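Local structure of dTDP-4-amino-4,6-dideoxyglucose formyltransferase (Shewanella sp. FDAARGOS_354, 6V2T) at residues 29-34 and 98-103; 56-61 and 73-78; 121-126 and 203-208. The protein probably transfers a formyl group from a folate cofactor to the 4-amino group of dTDP-4-amino-4,6-dideoxyglucose, a sugar-nucleotide step linked to O-antigen synthesis. One frame throughout, in Å; residues are numbered along the deposited sequence.

Contact 1. Residues 29-34 and 98-103. With 0FX (dTDP-4-amino-4,6-dideoxyglucose), chain G; FOL (folic acid), chain H.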
loop_
_atom_site.group_PDB
_atom_site.type_symbol
_atom_site.label_atom_id
_atom_site.label_comp_id
_atom_site.label_asym_id
_atom_site.label_seq_id
_atom_site.Cartn_x
_atom_site.Cartn_y
_atom_site.Cartn_z
ATOM N N VAL B 29 -14.474 15.904 -26.571
ATOM C CA VAL B 29 -14.992 16.143 -25.200
ATOM C C VAL B 29 -14.310 15.142 -24.280
ATOM O O VAL B 29 -14.414 13.921 -24.510
ATOM C CB VAL B 29 -16.514 16.018 -25.080
ATOM C CG1 VAL B 29 -16.990 16.471 -23.707
ATOM C CG2 VAL B 29 -17.234 16.788 -26.164
ATOM N N SER B 30 -13.650 15.644 -23.256
ATOM C CA SER B 30 -12.747 14.824 -22.429
ATOM C C SER B 30 -12.582 15.414 -21.028
ATOM O O SER B 30 -12.423 16.651 -20.901
ATOM C CB SER B 30 -11.426 14.710 -23.091
ATOM O OG SER B 30 -10.589 13.881 -22.310
ATOM N N ASP B 31 -12.530 14.536 -20.034
ATOM C CA ASP B 31 -12.301 14.908 -18.611
ATOM C C ASP B 31 -11.034 14.217 -18.094
ATOM O O ASP B 31 -10.922 14.083 -16.871
ATOM C CB ASP B 31 -13.556 14.584 -17.802
ATOM C CG ASP B 31 -14.681 15.534 -18.164
ATOM O OD1 ASP B 31 -14.494 16.772 -18.007
ATOM O OD2 ASP B 31 -15.701 15.046 -18.650
ATOM N N ASN B 32 -10.132 13.819 -19.000
ATOM C CA ASN B 32 -8.880 13.063 -18.720
ATOM C C ASN B 32 -7.694 13.810 -19.345
ATOM O O ASN B 32 -7.569 13.854 -20.606
ATOM C CB ASN B 32 -8.978 11.623 -19.224
ATOM C CG ASN B 32 -7.855 10.727 -18.736
ATOM O OD1 ASN B 32 -6.839 10.571 -19.409
ATOM N ND2 ASN B 32 -8.038 10.125 -17.572
ATOM N N LYS B 33 -6.848 14.415 -18.507
ATOM C CA LYS B 33 -5.712 15.231 -18.996
ATOM C C LYS B 33 -4.752 14.328 -19.764
ATOM O O LYS B 33 -4.326 14.700 -20.853
ATOM C CB LYS B 33 -5.021 15.987 -17.854
ATOM C CG LYS B 33 -4.104 17.113 -18.312
ATOM C CD LYS B 33 -2.863 17.282 -17.464
ATOM C CE LYS B 33 -1.640 17.612 -18.290
ATOM N NZ LYS B 33 -0.394 17.313 -17.549
ATOM N N PRO B 34 -4.362 13.133 -19.256
ATOM C CA PRO B 34 -3.462 12.255 -20.010
ATOM C C PRO B 34 -3.915 12.002 -21.462
ATOM O O PRO B 34 -3.114 12.205 -22.344
ATOM C CB PRO B 34 -3.428 10.974 -19.161
ATOM C CG PRO B 34 -3.670 11.475 -17.747
ATOM C CD PRO B 34 -4.680 12.589 -17.924
ATOM N N ALA B 98 -13.713 11.242 -25.047
ATOM C CA ALA B 98 -12.450 10.685 -24.524
ATOM C C ALA B 98 -12.527 10.731 -22.997
ATOM O O ALA B 98 -12.070 11.726 -22.391
ATOM C CB ALA B 98 -11.275 11.447 -25.088
ATOM N N HIS B 99 -13.104 9.691 -22.395
ATOM C CA HIS B 99 -13.338 9.642 -20.929
ATOM C C HIS B 99 -14.166 10.880 -20.555
ATOM O O HIS B 99 -13.727 11.667 -19.734
ATOM C CB HIS B 99 -12.008 9.560 -20.184
ATOM C CG HIS B 99 -11.244 8.294 -20.401
ATOM N ND1 HIS B 99 -10.462 7.744 -19.417
ATOM C CD2 HIS B 99 -11.142 7.478 -21.470
ATOM C CE1 HIS B 99 -9.886 6.645 -19.882
ATOM N NE2 HIS B 99 -10.296 6.457 -21.147
ATOM N N CYS B 100 -15.309 11.053 -21.212
ATOM C CA CYS B 100 -16.284 12.139 -20.964
ATOM C C CYS B 100 -17.168 11.756 -19.777
ATOM O O CYS B 100 -17.797 10.679 -19.859
ATOM C CB CYS B 100 -17.155 12.355 -22.189
ATOM S SG CYS B 100 -18.333 13.699 -21.975
ATOM N N LYS B 101 -17.216 12.605 -18.741
ATOM C CA LYS B 101 -18.033 12.390 -17.503
ATOM C C LYS B 101 -19.541 12.529 -17.788
ATOM O O LYS B 101 -20.318 12.136 -16.911
ATOM C CB LYS B 101 -17.632 13.370 -16.389
ATOM C CG LYS B 101 -16.263 13.147 -15.761
ATOM C CD LYS B 101 -15.773 14.318 -14.914
ATOM C CE LYS B 101 -14.480 14.019 -14.177
ATOM N NZ LYS B 101 -14.680 12.963 -13.155
ATOM N N GLN B 102 -19.974 13.064 -18.938
ATOM C CA GLN B 102 -21.431 13.292 -19.189
ATOM C C GLN B 102 -22.011 12.244 -20.134
ATOM O O GLN B 102 -21.384 11.933 -21.146
ATOM C CB GLN B 102 -21.704 14.648 -19.829
ATOM C CG GLN B 102 -21.340 15.836 -18.957
ATOM C CD GLN B 102 -21.729 17.126 -19.643
ATOM O OE1 GLN B 102 -21.066 17.588 -20.576
ATOM N NE2 GLN B 102 -22.838 17.697 -19.202
ATOM N N ILE B 103 -23.225 11.781 -19.854
ATOM C CA ILE B 103 -23.998 10.932 -20.792
ATOM C C ILE B 103 -24.502 11.821 -21.932
ATOM O O ILE B 103 -25.099 12.873 -21.636
ATOM C CB ILE B 103 -25.146 10.209 -20.072
ATOM C CG1 ILE B 103 -24.613 9.293 -18.966
ATOM C CG2 ILE B 103 -25.981 9.447 -21.100
ATOM C CD1 ILE B 103 -25.582 9.050 -17.818
HETATM O O4P 0FX G . -11.041 6.889 -16.370
HETATM P P2 0FX G . -11.255 8.364 -16.026
HETATM O O3P 0FX G . -10.819 9.285 -17.121
HETATM O O1G 0FX G . -12.819 8.449 -15.918
HETATM C C1G 0FX G . -13.500 9.414 -16.717
HETATM C C2G 0FX G . -14.507 10.055 -15.782
HETATM O O2G 0FX G . -13.914 10.721 -14.652
HETATM C C3G 0FX G . -15.404 8.938 -15.277
HETATM O O3G 0FX G . -16.424 9.560 -14.482
HETATM C C4G 0FX G . -15.980 8.103 -16.437
HETATM N N4A 0FX G . -16.605 6.894 -15.891
HETATM C C5G 0FX G . -14.959 7.643 -17.471
HETATM C C6G 0FX G . -15.659 7.026 -18.699
HETATM O O5G 0FX G . -14.148 8.763 -17.836
HETATM O OPP 0FX G . -10.475 9.133 -14.728
HETATM P P 0FX G . -11.069 8.742 -13.331
HETATM O O1P 0FX G . -12.462 9.051 -13.043
HETATM O O2P 0FX G . -10.283 9.519 -12.308
HETATM O O5 0FX G . -10.734 7.262 -12.897
HETATM C C5 0FX G . -9.501 6.675 -13.215
HETATM C C4 0FX G . -9.313 5.489 -12.259
HETATM O O4 0FX G . -9.107 5.919 -10.913
HETATM C C3 0FX G . -10.541 4.570 -12.139
HETATM O O3 0FX G . -10.639 3.655 -13.221
HETATM C C2 0FX G . -10.385 3.898 -10.752
HETATM C C1 0FX G . -9.616 5.014 -9.992
HETATM N N11 0FX G . -10.523 5.713 -9.093
HETATM C C61 0FX G . -11.078 6.905 -9.407
HETATM C C51 0FX G . -11.919 7.528 -8.486
HETATM C C5A 0FX G . -12.562 8.867 -8.829
HETATM C C21 0FX G . -10.763 5.128 -7.913
HETATM O O21 0FX G . -10.188 3.930 -7.643
HETATM N N31 0FX G . -11.587 5.692 -6.996
HETATM C C41 0FX G . -12.169 6.891 -7.265
HETATM O O41 0FX G . -13.035 7.416 -6.349
HETATM N N1 FOL H . -23.098 8.817 -23.755
HETATM C C2 FOL H . -23.880 7.951 -24.420
HETATM N NA2 FOL H . -25.114 8.308 -24.761
HETATM N N3 FOL H . -23.414 6.721 -24.794
HETATM C C4 FOL H . -22.179 6.334 -24.440
HETATM O O4 FOL H . -21.841 5.184 -24.827
HETATM C C4A FOL H . -21.354 7.217 -23.750
HETATM N N5 FOL H . -20.127 6.893 -23.341
HETATM C C6 FOL H . -19.402 7.637 -22.305
HETATM C C7 FOL H . -19.735 9.129 -22.492
HETATM N N8 FOL H . -21.131 9.374 -22.738
HETATM C C8A FOL H . -21.863 8.477 -23.416
HETATM C C9 FOL H . -19.539 6.991 -20.876
HETATM N N10 FOL H . -19.534 7.979 -19.794
HETATM C C11 FOL H . -21.931 8.015 -16.335
HETATM C C12 FOL H . -21.031 9.044 -16.618
HETATM C C13 FOL H . -20.233 9.002 -17.767
HETATM C C14 FOL H . -20.324 7.963 -18.670
HETATM C C15 FOL H . -21.242 6.954 -18.400
HETATM C C16 FOL H . -22.035 6.976 -17.250
HETATM C C FOL H . -22.813 8.072 -15.110
HETATM O O FOL H . -22.978 9.169 -14.623
HETATM N N FOL H . -23.464 7.017 -14.613
#
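Asp31 and Lys101 carry opposite charges yet make no salt bridge: the carboxylate grips the backbone of Lys101, while the ammonium end runs past it to the bound dTDP-4-amino-4,6-dideoxyglucose. Asp31 OD2 accepts Lys101 N at 2.9 Å through its anti lone pair, almost straight at 172°, and also receives Ser60 OG; OD1 is held by Asn63. With both oxygens engaged, the buried carboxylate is fixed in rotation. The Lys101 methylenes cross over Asp31, CD lying 3.6 Å from Asp31 CG, and a final bend at chi4 (-66°) delivers Lys101 NZ to O2G of the ligand's sugar at 2.8 Å.

Asn32 and His99 run abreast, with amide and imidazole planes 54° apart. Both donate to one phosphate oxygen of the same ligand, O3P, from Asn32 ND2 at 2.9 Å and from His99 ND1 at 2.8 Å, the latter in the ring plane; His99 NE2 is hydrogen-bonded to Glu182 OE2. Amide and imidazole suit this place, each offering an N-H to the phosphate and a second polar atom to the protein: Asn32 OD1 caps helix 33-45 at Leu35 N. Ser30 OG, a small hydroxyl, reaches Ala98 O at 2.6 Å. Beyond, Cys100 O accepts N10 of the bound folic acid. Strand ends 24-30 and 94-98 thus open into adjoining loops that cradle both ligands, the C-terminal-edge site typical of Rossmann-like folds.

Contact 2. Residues 56-61 and 73-78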
loop_
_atom_site.group_PDB
_atom_site.type_symbol
_atom_site.label_atom_id
_atom_site.label_comp_id
_atom_site.label_asym_id
_atom_site.label_seq_id
_atom_site.Cartn_x
_atom_site.Cartn_y
_atom_site.Cartn_z
ATOM N N ASP B 56 -11.313 20.844 -31.960
ATOM C CA ASP B 56 -11.654 21.668 -30.773
ATOM C C ASP B 56 -11.743 20.747 -29.556
ATOM O O ASP B 56 -12.146 19.594 -29.734
ATOM C CB ASP B 56 -12.972 22.394 -30.959
ATOM C CG ASP B 56 -12.890 23.468 -32.021
ATOM O OD1 ASP B 56 -11.779 23.766 -32.426
ATOM O OD2 ASP B 56 -13.935 23.971 -32.416
ATOM N N TYR B 57 -11.328 21.219 -28.385
ATOM C CA TYR B 57 -11.278 20.408 -27.146
ATOM C C TYR B 57 -12.142 21.086 -26.089
ATOM O O TYR B 57 -12.047 22.309 -25.932
ATOM C CB TYR B 57 -9.831 20.220 -26.691
ATOM C CG TYR B 57 -8.940 19.563 -27.707
ATOM C CD1 TYR B 57 -8.422 20.278 -28.776
ATOM C CD2 TYR B 57 -8.650 18.210 -27.630
ATOM C CE1 TYR B 57 -7.603 19.675 -29.719
ATOM C CE2 TYR B 57 -7.817 17.599 -28.554
ATOM C CZ TYR B 57 -7.297 18.332 -29.606
ATOM O OH TYR B 57 -6.487 17.708 -30.514
ATOM N N ARG B 58 -12.958 20.305 -25.376
ATOM C CA ARG B 58 -13.815 20.808 -24.276
ATOM C C ARG B 58 -13.854 19.751 -23.164
ATOM O O ARG B 58 -13.675 18.530 -23.470
ATOM C CB ARG B 58 -15.215 21.136 -24.805
ATOM C CG ARG B 58 -15.246 22.115 -25.971
ATOM C CD ARG B 58 -14.962 23.555 -25.573
ATOM N NE ARG B 58 -15.185 24.479 -26.673
ATOM C CZ ARG B 58 -14.258 24.841 -27.544
ATOM N NH1 ARG B 58 -14.555 25.682 -28.520
ATOM N NH2 ARG B 58 -13.034 24.370 -27.431
ATOM N N TYR B 59 -14.056 20.185 -21.921
ATOM C CA TYR B 59 -14.241 19.266 -20.770
ATOM C C TYR B 59 -15.696 19.389 -20.331
ATOM O O TYR B 59 -16.400 20.282 -20.831
ATOM C CB TYR B 59 -13.227 19.544 -19.660
ATOM C CG TYR B 59 -13.421 20.879 -18.997
ATOM C CD1 TYR B 59 -14.423 21.060 -18.063
ATOM C CD2 TYR B 59 -12.617 21.964 -19.310
ATOM C CE1 TYR B 59 -14.630 22.283 -17.449
ATOM C CE2 TYR B 59 -12.796 23.189 -18.688
ATOM C CZ TYR B 59 -13.813 23.352 -17.761
ATOM O OH TYR B 59 -14.026 24.553 -17.148
ATOM N N SER B 60 -16.144 18.464 -19.475
ATOM C CA SER B 60 -17.565 18.333 -19.075
ATOM C C SER B 60 -17.862 19.389 -18.009
ATOM O O SER B 60 -16.993 19.629 -17.159
ATOM C CB SER B 60 -17.907 16.954 -18.552
ATOM O OG SER B 60 -17.883 15.974 -19.576
ATOM N N ALA B 61 -19.067 19.954 -18.047
ATOM C CA ALA B 61 -19.571 20.956 -17.078
ATOM C C ALA B 61 -19.514 20.362 -15.661
ATOM O O ALA B 61 -19.041 21.051 -14.740
ATOM C CB ALA B 61 -20.979 21.351 -17.475
ATOM N N GLY B 73 -5.969 24.935 -21.879
ATOM C CA GLY B 73 -6.769 25.934 -22.610
ATOM C C GLY B 73 -8.141 25.394 -22.982
ATOM O O GLY B 73 -8.804 26.000 -23.854
ATOM N N LEU B 74 -8.562 24.283 -22.369
ATOM C CA LEU B 74 -9.916 23.722 -22.603
ATOM C C LEU B 74 -10.911 24.606 -21.866
ATOM O O LEU B 74 -10.538 25.243 -20.861
ATOM C CB LEU B 74 -10.006 22.259 -22.153
ATOM C CG LEU B 74 -9.626 21.231 -23.217
ATOM C CD1 LEU B 74 -8.172 21.373 -23.632
ATOM C CD2 LEU B 74 -9.905 19.814 -22.746
ATOM N N THR B 75 -12.114 24.687 -22.407
ATOM C CA THR B 75 -13.275 25.343 -21.775
ATOM C C THR B 75 -14.351 24.282 -21.572
ATOM O O THR B 75 -14.217 23.171 -22.109
ATOM C CB THR B 75 -13.747 26.533 -22.613
ATOM O OG1 THR B 75 -13.929 26.038 -23.940
ATOM C CG2 THR B 75 -12.756 27.677 -22.600
ATOM N N SER B 76 -15.360 24.615 -20.789
ATOM C CA SER B 76 -16.466 23.702 -20.424
ATOM C C SER B 76 -17.421 23.571 -21.613
ATOM O O SER B 76 -17.525 24.533 -22.407
ATOM C CB SER B 76 -17.185 24.195 -19.205
ATOM O OG SER B 76 -18.085 23.197 -18.757
ATOM N N ILE B 77 -18.095 22.422 -21.716
ATOM C CA ILE B 77 -19.326 22.272 -22.545
ATOM C C ILE B 77 -20.307 21.419 -21.747
ATOM O O ILE B 77 -19.826 20.585 -20.953
ATOM C CB ILE B 77 -19.026 21.682 -23.936
ATOM C CG1 ILE B 77 -20.104 22.065 -24.954
ATOM C CG2 ILE B 77 -18.809 20.174 -23.867
ATOM C CD1 ILE B 77 -19.644 21.980 -26.398
ATOM N N ASN B 78 -21.602 21.654 -21.949
ATOM C CA ASN B 78 -22.716 20.973 -21.245
ATOM C C ASN B 78 -23.610 20.247 -22.249
ATOM O O ASN B 78 -24.570 20.825 -22.768
ATOM C CB ASN B 78 -23.543 21.956 -20.420
ATOM C CG ASN B 78 -24.581 21.249 -19.578
ATOM O OD1 ASN B 78 -24.729 20.028 -19.638
ATOM N ND2 ASN B 78 -25.290 22.015 -18.774
#
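The Tyr59 ring turns one face to the Thr75-Ser76 peptide, with Thr75 O and Ser76 N over it and Ser76 CA 3.9 Å from the ring centroid, a CH-pi contact. Its chi1 of 67° sets CG between the backbone N and carbonyl carbon, bringing the ring against the neighbouring strand. Leu74 CB comes instead to the ring's edge, in plane, at 3.9 Å from Tyr59 CD2. A broad aromatic suits this place because it covers peptide and aliphatic surface together. Leu74 also sets CG against Tyr57 CB at 3.6 Å, while the Tyr57 ring leads away to helix 33-45.

On the sheet face that carries Arg58 and Thr75, these two side chains run abreast. Arg58 is modelled in two conformers; in one of them it bends at chi2 and NH2 probably bonds Tyr57 O. Ile77 adds CG2 against Arg58 CB, its branched side chain fitting an extended strand.

Two backbone bonds, from Tyr59 N to Thr75 O and from Ile77 N to Tyr59 O, fix the parallel register, and Ala61 N adds a weak third to Ile77 O. Strand 53-60, helix 67-70 and edge strand 75-77 thus form a beta-alpha-beta unit of the Rossmann-like sheet.

Contact 3. Residues 121-126 and 203-208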
loop_
_atom_site.group_PDB
_atom_site.type_symbol
_atom_site.label_atom_id
_atom_site.label_comp_id
_atom_site.label_asym_id
_atom_site.label_seq_id
_atom_site.Cartn_x
_atom_site.Cartn_y
_atom_site.Cartn_z
ATOM N N LEU B 121 -13.338 -3.493 -22.146
ATOM C CA LEU B 121 -13.563 -4.339 -23.336
ATOM C C LEU B 121 -15.058 -4.644 -23.450
ATOM O O LEU B 121 -15.514 -5.640 -22.839
ATOM C CB LEU B 121 -12.732 -5.620 -23.217
ATOM C CG LEU B 121 -12.526 -6.342 -24.554
ATOM C CD1 LEU B 121 -11.559 -5.595 -25.434
ATOM C CD2 LEU B 121 -12.049 -7.757 -24.347
ATOM N N ASN B 122 -15.783 -3.821 -24.193
ATOM C CA ASN B 122 -17.248 -4.016 -24.414
ATOM C C ASN B 122 -17.457 -5.408 -24.986
ATOM O O ASN B 122 -16.653 -5.853 -25.801
ATOM C CB ASN B 122 -17.819 -2.907 -25.283
ATOM C CG ASN B 122 -17.881 -1.588 -24.535
ATOM O OD1 ASN B 122 -17.614 -1.523 -23.334
ATOM N ND2 ASN B 122 -18.194 -0.523 -25.254
ATOM N N PRO B 123 -18.530 -6.144 -24.608
ATOM C CA PRO B 123 -19.576 -5.652 -23.697
ATOM C C PRO B 123 -19.410 -5.980 -22.196
ATOM O O PRO B 123 -20.400 -5.911 -21.416
ATOM C CB PRO B 123 -20.790 -6.398 -24.263
ATOM C CG PRO B 123 -20.221 -7.763 -24.641
ATOM C CD PRO B 123 -18.824 -7.485 -25.144
ATOM N N HIS B 124 -18.205 -6.398 -21.805
ATOM C CA HIS B 124 -17.873 -6.874 -20.438
ATOM C C HIS B 124 -17.586 -5.681 -19.521
ATOM O O HIS B 124 -16.688 -4.873 -19.867
ATOM C CB HIS B 124 -16.633 -7.773 -20.492
ATOM C CG HIS B 124 -16.731 -8.827 -21.548
ATOM N ND1 HIS B 124 -17.681 -9.821 -21.486
ATOM C CD2 HIS B 124 -16.011 -9.033 -22.677
ATOM C CE1 HIS B 124 -17.546 -10.611 -22.535
ATOM N NE2 HIS B 124 -16.508 -10.151 -23.279
ATOM N N ASN B 125 -18.312 -5.562 -18.416
ATOM C CA ASN B 125 -18.063 -4.526 -17.380
ATOM C C ASN B 125 -18.076 -3.165 -18.082
ATOM O O ASN B 125 -17.123 -2.378 -17.915
ATOM C CB ASN B 125 -16.769 -4.791 -16.599
ATOM C CG ASN B 125 -16.809 -6.060 -15.771
ATOM O OD1 ASN B 125 -17.873 -6.422 -15.277
ATOM N ND2 ASN B 125 -15.671 -6.718 -15.590
ATOM N N ARG B 126 -19.122 -2.946 -18.872
ATOM C CA ARG B 126 -19.529 -1.612 -19.357
ATOM C C ARG B 126 -19.706 -0.716 -18.124
ATOM O O ARG B 126 -20.007 -1.236 -17.037
ATOM C CB ARG B 126 -20.809 -1.679 -20.198
ATOM C CG ARG B 126 -20.681 -2.459 -21.509
ATOM C CD ARG B 126 -22.015 -2.949 -22.050
ATOM N NE ARG B 126 -22.949 -1.844 -22.023
ATOM C CZ ARG B 126 -24.232 -1.916 -21.667
ATOM N NH1 ARG B 126 -24.804 -3.084 -21.417
ATOM N NH2 ARG B 126 -24.928 -0.806 -21.549
ATOM N N SER B 203 -23.137 -6.183 -32.388
ATOM C CA SER B 203 -23.163 -7.426 -31.562
ATOM C C SER B 203 -24.510 -7.515 -30.847
ATOM O O SER B 203 -24.993 -6.460 -30.393
ATOM C CB SER B 203 -22.049 -7.460 -30.545
ATOM O OG SER B 203 -20.802 -7.679 -31.178
ATOM N N TYR B 204 -25.061 -8.725 -30.709
ATOM C CA TYR B 204 -26.317 -8.993 -29.954
ATOM C C TYR B 204 -25.958 -9.649 -28.611
ATOM O O TYR B 204 -26.848 -10.227 -27.969
ATOM C CB TYR B 204 -27.297 -9.805 -30.811
ATOM C CG TYR B 204 -27.379 -9.355 -32.249
ATOM C CD1 TYR B 204 -27.793 -8.069 -32.578
ATOM C CD2 TYR B 204 -27.013 -10.202 -33.287
ATOM C CE1 TYR B 204 -27.845 -7.641 -33.896
ATOM C CE2 TYR B 204 -27.065 -9.792 -34.610
ATOM C CZ TYR B 204 -27.482 -8.508 -34.915
ATOM O OH TYR B 204 -27.527 -8.114 -36.220
ATOM N N GLU B 205 -24.692 -9.545 -28.195
ATOM C CA GLU B 205 -24.225 -9.873 -26.818
ATOM C C GLU B 205 -24.380 -8.612 -25.948
ATOM O O GLU B 205 -23.665 -7.631 -26.206
ATOM C CB GLU B 205 -22.787 -10.360 -26.971
ATOM C CG GLU B 205 -22.193 -11.053 -25.760
ATOM C CD GLU B 205 -20.691 -11.290 -25.931
ATOM O OE1 GLU B 205 -20.047 -11.819 -24.984
ATOM O OE2 GLU B 205 -20.151 -10.907 -27.011
ATOM N N LYS B 206 -25.281 -8.572 -24.967
ATOM C CA LYS B 206 -25.578 -7.292 -24.247
ATOM C C LYS B 206 -24.462 -6.961 -23.245
ATOM O O LYS B 206 -24.260 -5.754 -22.953
ATOM C CB LYS B 206 -26.884 -7.327 -23.452
ATOM C CG LYS B 206 -27.943 -6.369 -23.973
ATOM C CD LYS B 206 -27.557 -4.907 -23.862
ATOM C CE LYS B 206 -27.878 -4.122 -25.114
ATOM N NZ LYS B 206 -28.153 -2.697 -24.814
ATOM N N GLY B 207 -23.859 -8.010 -22.687
ATOM C CA GLY B 207 -22.865 -7.974 -21.609
ATOM C C GLY B 207 -23.468 -7.497 -20.305
ATOM O O GLY B 207 -24.640 -7.802 -20.034
ATOM N N ASN B 208 -22.743 -6.668 -19.567
ATOM C CA ASN B 208 -23.148 -6.252 -18.200
ATOM C C ASN B 208 -22.637 -4.836 -17.959
ATOM O O ASN B 208 -21.519 -4.507 -18.406
ATOM C CB ASN B 208 -22.650 -7.239 -17.144
ATOM C CG ASN B 208 -21.146 -7.176 -16.975
ATOM O OD1 ASN B 208 -20.408 -7.505 -17.896
ATOM N ND2 ASN B 208 -20.707 -6.716 -15.820
#
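A chi1 of 70° folds the Asn208 amide back over its own backbone, toward the turn at His124 and Asn125, while Asn125, with chi1 at -65°, swings its own CG beside its backbone N to meet it. Asn208 OD1 accepts Asn125 N at 2.9 Å, the donor standing above the carbonyl plane, and Asn208 ND2 gives to Asn125 OD1 at 2.9 Å, almost straight and in the plane of the Asn208 amide. The two amide planes are turned 78° apart. An asparagine suits position 208 because a short amide can give and accept at once.

Backbone bonds flank this clasp: Asn208 N gives to Pro123 O at 3.1 Å and Arg126 N to Asn208 O at 2.9 Å, leading into the short parallel strand pair 126-127 and 209-210. Gly207, without a side chain and at positive phi, lets its CA approach Pro123 O to 3.2 Å in a CA-H...O contact. Pro123, which follows a cis peptide bond, sets its ring crosswise to the extended Glu205 chain, Pro123 CG lying 3.8 Å from Glu205 CD.

Arg126 bends at chi3 and sends NH1 to Lys206 O at 3.1 Å, its other nitrogens turning to the carbonyls of Ile152 and, weakly, Asp153. Salt bridges from Lys206 NZ to Glu151 and Asp154 probably offset the lysine's charge and so ease its nearness to the like-charged Arg126.

Asn125 OD1 is also shared by Asn137 and Asn210, so three amide donors converge on one oxygen of a buried residue. With backbone groups and neutral amides doing most of the work across the contact, the two loops are probably held in a specific alignment that depends little on ionisation.

From the N terminus, strand 24-30 and the start of helix 33-45 supply the first half of contact 1. The chain then passes through strand 53-60 and the short helix 67-70 to strand 75-77, where contact 2 closes a small loop lying wholly within the larger one that contact 1 completes at the end of strand 94-98 and in the loop after it. These two touch: Ser30 N bonds Arg58 O, and their strands are neighbours in the central sheet. Contact 3 follows in series, joining the loop after strand 113-118 to the one after helix 171-194, just where strands 126-127 and 209-210 pair. Its centre lies about 21 Å from that of contact 1 and 29 Å from that of contact 2.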